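Local coordinates for protein TatD-related deoxyribonuclease (Thermotoga maritima, PDB 1J6O) that probably acts as a metal-dependent DNA nuclease of the TatD family, hydrolysing ester bonds on a TIM-barrel scaffold, at residues Leu106-Asn111 with Glu116-Val121; Asp142-Ala147 with Ala165-Tyr170. One frame throughout, in Å; residues are numbered along the deposited sequence.

Contact 1 (Leu106-Asn111 with Glu116-Val121); sequences LDFFRN and EVQKRV
Leu106 and Gln118 mark the closest backbone approach, 6.1 Å between their CA atoms, where the end of strand 98-107 and the loop after it face the first turns of helix 115-132. Gln118 carries the contact. With chi1 at -73° and the chain extended beyond CG, its amide reaches past Leu106 to the backbone of Asp107 and grips it twice. Asp107 N donates to Gln118 OE1 at 2.8 Å, almost straight and on a lone pair in the carbonyl plane; Gln118 NE2 returns a bond of 3.1 Å to Asp107 O, lying above that carbonyl's plane while the acceptor stays in the plane of the amide. Since NE2 also bonds to Ser113 O, both ends of the amide are held and its rotation is fixed. With an alanine here the amide is gone, and the N-H and C=O of Asp107, like Ser113 O, would probably lose these mates, leaving the strand end less firmly tied to the helix. Beside this pair of bonds, Leu106 CD2 rests 3.8 Å from Gln118 CB, and the Phe108 ring lies alongside the amide, its edge toward Gln118 CD and the two planes 64° apart. Lys119 CE approaches that ring near its plane, while Lys119 NZ forms a salt bridge with Glu116 OE2 at 3.2 Å. Beyond the strand end, Asp107 OD1 accepts from Phe109 N (2.7 Å), which makes an Asx turn, and from Arg110 N (2.9 Å), which extends it to an Asx motif. The Asp107 side chain also touches His139, a predicted metal ligand. The contact lies within the beta-alpha-beta unit of strand 98-107, helix 115-132 and strand 136-141: Leu106 pairs through its backbone with His139 and Arg141, and its side chain packs on Phe122 and on Ala147 of helix 144-153.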
loop_
_atom_site.group_PDB
_atom_site.type_symbol
_atom_site.label_atom_id
_atom_site.label_comp_id
_atom_site.label_asym_id
_atom_site.label_seq_id
_atom_site.Cartn_x
_atom_site.Cartn_y
_atom_site.Cartn_z
ATOM N N LEU A 106 -6.544 -4.510 -10.023
ATOM C CA LEU A 106 -7.243 -4.171 -11.255
ATOM C C LEU A 106 -7.419 -2.672 -11.402
ATOM O O LEU A 106 -7.709 -1.970 -10.424
ATOM C CB LEU A 106 -8.659 -4.771 -11.228
ATOM C CG LEU A 106 -8.854 -6.251 -10.968
ATOM C CD1 LEU A 106 -10.362 -6.559 -10.890
ATOM C CD2 LEU A 106 -8.177 -7.037 -12.096
ATOM N N ASP A 107 -7.246 -2.182 -12.623
ATOM C CA ASP A 107 -7.415 -0.761 -12.907
ATOM C C ASP A 107 -8.252 -0.711 -14.190
ATOM O O ASP A 107 -7.727 -0.892 -15.288
ATOM C CB ASP A 107 -6.085 -0.030 -13.129
ATOM C CG ASP A 107 -6.294 1.449 -13.470
ATOM O OD1 ASP A 107 -7.399 1.809 -13.914
ATOM O OD2 ASP A 107 -5.371 2.270 -13.296
ATOM N N PHE A 108 -9.558 -0.513 -14.038
ATOM C CA PHE A 108 -10.446 -0.449 -15.200
ATOM C C PHE A 108 -10.698 0.996 -15.600
ATOM O O PHE A 108 -11.609 1.304 -16.382
ATOM C CB PHE A 108 -11.765 -1.173 -14.914
ATOM C CG PHE A 108 -11.615 -2.660 -14.779
ATOM C CD1 PHE A 108 -10.398 -3.274 -15.062
ATOM C CD2 PHE A 108 -12.684 -3.453 -14.388
ATOM C CE1 PHE A 108 -10.249 -4.648 -14.954
ATOM C CE2 PHE A 108 -12.545 -4.849 -14.279
ATOM C CZ PHE A 108 -11.334 -5.441 -14.557
ATOM N N PHE A 109 -9.903 1.896 -15.035
ATOM C CA PHE A 109 -10.057 3.295 -15.364
ATOM C C PHE A 109 -9.115 3.570 -16.529
ATOM O O PHE A 109 -9.558 4.073 -17.552
ATOM C CB PHE A 109 -9.702 4.208 -14.181
ATOM C CG PHE A 109 -9.726 5.668 -14.530
ATOM C CD1 PHE A 109 -10.933 6.321 -14.770
ATOM C CD2 PHE A 109 -8.541 6.376 -14.681
ATOM C CE1 PHE A 109 -10.956 7.667 -15.162
ATOM C CE2 PHE A 109 -8.550 7.712 -15.072
ATOM C CZ PHE A 109 -9.755 8.361 -15.313
ATOM N N ARG A 110 -7.830 3.225 -16.376
ATOM C CA ARG A 110 -6.816 3.439 -17.425
ATOM C C ARG A 110 -6.813 2.342 -18.480
ATOM O O ARG A 110 -6.571 2.602 -19.671
ATOM C CB ARG A 110 -5.392 3.517 -16.839
ATOM C CG ARG A 110 -4.990 4.822 -16.144
ATOM C CD ARG A 110 -4.972 6.071 -17.053
ATOM N NE ARG A 110 -3.960 6.088 -18.113
ATOM C CZ ARG A 110 -2.650 5.994 -17.923
ATOM N NH1 ARG A 110 -2.149 5.867 -16.705
ATOM N NH2 ARG A 110 -1.831 6.053 -18.957
ATOM N N ASN A 111 -7.056 1.112 -18.048
ATOM C CA ASN A 111 -7.085 -0.034 -18.951
ATOM C C ASN A 111 -5.922 -0.132 -19.941
ATOM O O ASN A 111 -6.106 -0.305 -21.156
ATOM C CB ASN A 111 -8.410 -0.069 -19.701
ATOM C CG ASN A 111 -9.529 -0.662 -18.864
ATOM O OD1 ASN A 111 -10.472 0.176 -18.469
ATOM N ND2 ASN A 111 -9.536 -1.858 -18.569
ATOM N N GLU A 116 -9.407 -9.050 -18.928
ATOM C CA GLU A 116 -9.167 -10.458 -18.602
ATOM C C GLU A 116 -7.703 -10.799 -18.309
ATOM O O GLU A 116 -7.408 -11.713 -17.528
ATOM C CB GLU A 116 -9.742 -11.357 -19.708
ATOM C CG GLU A 116 -11.274 -11.327 -19.760
ATOM C CD GLU A 116 -11.919 -11.650 -18.408
ATOM O OE1 GLU A 116 -11.512 -12.662 -17.779
ATOM O OE2 GLU A 116 -12.836 -10.892 -17.983
ATOM N N VAL A 117 -6.791 -10.054 -18.926
ATOM C CA VAL A 117 -5.352 -10.250 -18.742
ATOM C C VAL A 117 -5.052 -9.737 -17.314
ATOM O O VAL A 117 -4.280 -10.332 -16.581
ATOM C CB VAL A 117 -4.582 -9.437 -19.837
ATOM C CG1 VAL A 117 -3.112 -9.357 -19.513
ATOM C CG2 VAL A 117 -4.793 -10.116 -21.240
ATOM N N GLN A 118 -5.649 -8.615 -16.928
ATOM C CA GLN A 118 -5.418 -8.076 -15.568
ATOM C C GLN A 118 -5.908 -9.093 -14.541
ATOM O O GLN A 118 -5.241 -9.387 -13.542
ATOM C CB GLN A 118 -6.210 -6.786 -15.354
ATOM C CG GLN A 118 -5.656 -5.579 -16.099
ATOM C CD GLN A 118 -6.376 -4.335 -15.699
ATOM O OE1 GLN A 118 -6.688 -4.144 -14.515
ATOM N NE2 GLN A 118 -6.646 -3.458 -16.673
ATOM N N LYS A 119 -7.116 -9.600 -14.776
ATOM C CA LYS A 119 -7.697 -10.583 -13.873
ATOM C C LYS A 119 -6.821 -11.813 -13.685
ATOM O O LYS A 119 -6.623 -12.235 -12.556
ATOM C CB LYS A 119 -9.071 -11.032 -14.372
ATOM C CG LYS A 119 -10.149 -10.029 -14.150
ATOM C CD LYS A 119 -11.434 -10.563 -14.775
ATOM C CE LYS A 119 -12.648 -9.739 -14.446
ATOM N NZ LYS A 119 -13.857 -10.439 -15.029
ATOM N N ARG A 120 -6.268 -12.381 -14.759
ATOM C CA ARG A 120 -5.446 -13.568 -14.558
ATOM C C ARG A 120 -4.157 -13.300 -13.783
ATOM O O ARG A 120 -3.755 -14.103 -12.939
ATOM C CB ARG A 120 -5.133 -14.273 -15.890
ATOM C CG ARG A 120 -4.046 -13.649 -16.725
ATOM C CD ARG A 120 -3.291 -14.700 -17.554
ATOM N NE ARG A 120 -1.855 -14.579 -17.292
ATOM C CZ ARG A 120 -1.035 -15.601 -17.042
ATOM N NH1 ARG A 120 -1.496 -16.854 -17.031
ATOM N NH2 ARG A 120 0.236 -15.362 -16.749
ATOM N N VAL A 121 -3.517 -12.175 -14.081
ATOM C CA VAL A 121 -2.265 -11.781 -13.419
ATOM C C VAL A 121 -2.515 -11.491 -11.932
ATOM O O VAL A 121 -1.670 -11.799 -11.074
ATOM C CB VAL A 121 -1.664 -10.541 -14.134
ATOM C CG1 VAL A 121 -0.527 -9.920 -13.316
ATOM C CG2 VAL A 121 -1.141 -10.961 -15.532
#

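Contact 2 (Asp142-Ala147 with Ala165-Tyr170); sequences DAYSEA and AFSSDY
Tyr144 CG stands anti to its carbonyl carbon (chi1 -75°), which sends the ring from the first turn of helix 144-153 to the loop 165-170; Phe166 CG lies anti to the backbone N (chi1 -180°), bringing that ring beside the tyrosine. Tyr144 OH accepts a hydrogen bond of 2.8 Å from Ser167 N, at an N-H...O angle of 161°, and thereby anchors the loop backbone. Ser167 OG, 2.9 Å from Tyr144 OH, sits near the plane of the tyrosine ring at its edge. Over one face, Ser168 CB makes a CH-pi contact, 3.7 Å from the centroid of the Tyr144 ring and close to its normal. The Phe166 ring meets the tyrosine obliquely, with Phe166 CE1 3.8 Å from Tyr144 CE1. A water joins the two segments a second time, accepting from Asp142 N at 2.9 Å and hydrogen-bonding to Ser167 OG at 3.0 Å. Tyr144 thus pins the loop that follows His164, a predicted metal ligand. Further along, Phe166 pairs through its backbone with Gly184 of strand 181-185 and packs on Ala173 of helix 170-179, while Ser167 touches Arg141 at the end of strand 136-141.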
loop_
_atom_site.group_PDB
_atom_site.type_symbol
_atom_site.label_atom_id
_atom_site.label_comp_id
_atom_site.label_asym_id
_atom_site.label_seq_id
_atom_site.Cartn_x
_atom_site.Cartn_y
_atom_site.Cartn_z
ATOM N N ASP A 142 -11.726 1.811 -9.965
ATOM C CA ASP A 142 -12.995 1.554 -10.661
ATOM C C ASP A 142 -13.230 0.067 -10.973
ATOM O O ASP A 142 -13.710 -0.297 -12.056
ATOM C CB ASP A 142 -13.062 2.372 -11.954
ATOM C CG ASP A 142 -13.089 3.878 -11.696
ATOM O OD1 ASP A 142 -13.447 4.276 -10.572
ATOM O OD2 ASP A 142 -12.770 4.667 -12.613
ATOM N N ALA A 143 -12.900 -0.793 -10.022
ATOM C CA ALA A 143 -13.074 -2.231 -10.205
ATOM C C ALA A 143 -13.312 -2.906 -8.864
ATOM O O ALA A 143 -12.953 -4.067 -8.685
ATOM C CB ALA A 143 -11.821 -2.832 -10.861
ATOM N N TYR A 144 -13.913 -2.190 -7.916
ATOM C CA TYR A 144 -14.163 -2.782 -6.609
ATOM C C TYR A 144 -15.015 -4.036 -6.651
ATOM O O TYR A 144 -14.680 -5.026 -6.022
ATOM C CB TYR A 144 -14.750 -1.726 -5.661
ATOM C CG TYR A 144 -13.676 -0.765 -5.203
ATOM C CD1 TYR A 144 -12.859 -1.077 -4.113
ATOM C CD2 TYR A 144 -13.406 0.406 -5.915
ATOM C CE1 TYR A 144 -11.787 -0.248 -3.742
ATOM C CE2 TYR A 144 -12.323 1.251 -5.554
ATOM C CZ TYR A 144 -11.520 0.906 -4.467
ATOM O OH TYR A 144 -10.416 1.666 -4.139
ATOM N N SER A 145 -16.110 -4.015 -7.408
ATOM C CA SER A 145 -16.952 -5.198 -7.480
ATOM C C SER A 145 -16.192 -6.374 -8.077
ATOM O O SER A 145 -16.287 -7.496 -7.587
ATOM C CB SER A 145 -18.204 -4.936 -8.337
ATOM O OG SER A 145 -18.945 -6.146 -8.525
ATOM N N GLU A 146 -15.436 -6.116 -9.135
ATOM C CA GLU A 146 -14.688 -7.186 -9.777
ATOM C C GLU A 146 -13.567 -7.740 -8.904
ATOM O O GLU A 146 -13.344 -8.961 -8.851
ATOM C CB GLU A 146 -14.143 -6.705 -11.133
ATOM C CG GLU A 146 -15.236 -6.385 -12.184
ATOM C CD GLU A 146 -15.745 -4.935 -12.155
ATOM O OE1 GLU A 146 -15.631 -4.254 -11.107
ATOM O OE2 GLU A 146 -16.281 -4.480 -13.202
ATOM N N ALA A 147 -12.873 -6.849 -8.207
ATOM C CA ALA A 147 -11.789 -7.286 -7.345
ATOM C C ALA A 147 -12.402 -8.065 -6.176
ATOM O O ALA A 147 -11.895 -9.118 -5.797
ATOM C CB ALA A 147 -11.003 -6.078 -6.846
ATOM N N ALA A 165 -4.696 3.072 -1.087
ATOM C CA ALA A 165 -5.340 4.275 -1.655
ATOM C C ALA A 165 -6.819 3.984 -1.892
ATOM O O ALA A 165 -7.360 4.260 -2.982
ATOM C CB ALA A 165 -4.663 4.664 -2.978
ATOM N N PHE A 166 -7.466 3.437 -0.868
ATOM C CA PHE A 166 -8.888 3.093 -0.956
ATOM C C PHE A 166 -9.665 4.279 -1.526
ATOM O O PHE A 166 -9.606 5.387 -0.989
ATOM C CB PHE A 166 -9.457 2.727 0.416
ATOM C CG PHE A 166 -10.902 2.361 0.364
ATOM C CD1 PHE A 166 -11.293 1.128 -0.136
ATOM C CD2 PHE A 166 -11.875 3.267 0.760
ATOM C CE1 PHE A 166 -12.644 0.795 -0.242
ATOM C CE2 PHE A 166 -13.230 2.936 0.650
ATOM C CZ PHE A 166 -13.603 1.706 0.152
ATOM N N SER A 167 -10.417 4.021 -2.588
ATOM C CA SER A 167 -11.179 5.074 -3.231
ATOM C C SER A 167 -12.655 4.832 -3.502
ATOM O O SER A 167 -13.202 5.377 -4.471
ATOM C CB SER A 167 -10.491 5.429 -4.549
ATOM O OG SER A 167 -10.358 4.265 -5.367
ATOM N N SER A 168 -13.307 4.008 -2.695
ATOM C CA SER A 168 -14.725 3.772 -2.924
ATOM C C SER A 168 -15.525 4.362 -1.763
ATOM O O SER A 168 -15.024 5.211 -1.017
ATOM C CB SER A 168 -15.016 2.284 -3.074
ATOM O OG SER A 168 -16.279 2.120 -3.702
ATOM N N ASP A 169 -16.772 3.936 -1.604
ATOM C CA ASP A 169 -17.584 4.475 -0.513
ATOM C C ASP A 169 -17.644 3.552 0.685
ATOM O O ASP A 169 -17.020 2.495 0.697
ATOM C CB ASP A 169 -18.999 4.797 -1.017
ATOM C CG ASP A 169 -19.719 3.580 -1.591
ATOM O OD1 ASP A 169 -19.164 2.453 -1.577
ATOM O OD2 ASP A 169 -20.862 3.763 -2.061
ATOM N N TYR A 170 -18.396 3.950 1.703
ATOM C CA TYR A 170 -18.510 3.128 2.897
ATOM C C TYR A 170 -18.982 1.701 2.652
ATOM O O TYR A 170 -18.435 0.758 3.214
ATOM C CB TYR A 170 -19.451 3.779 3.927
ATOM C CG TYR A 170 -19.487 2.989 5.221
ATOM C CD1 TYR A 170 -18.331 2.828 5.988
ATOM C CD2 TYR A 170 -20.653 2.356 5.649
ATOM C CE1 TYR A 170 -18.329 2.056 7.149
ATOM C CE2 TYR A 170 -20.666 1.577 6.809
ATOM C CZ TYR A 170 -19.501 1.429 7.556
ATOM O OH TYR A 170 -19.504 0.658 8.700
HETATM O O HOH W 1 -11.804 3.925 -8.030
#

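Contact 1 closes before contact 2 opens along the chain, and their centres lie 13 Å apart on the same side of the molecule's centre. Both belong to the parallel beta/alpha barrel expected of the TatD family, where strands 98-107, 136-141 and 161-163 are successive neighbours. They meet directly: Phe108 CD2 packs 3.7 Å from Ala143 CB, and Leu106 CD1 comes 3.7 Å from Ala147 N, so the start of helix 144-153, with its N-cap residue Ala143, packs against the strand end and loop of contact 1. Each fixes a loop at the C-terminal end of a strand, next to a predicted metal ligand, His139 for contact 1 and His164 for contact 2.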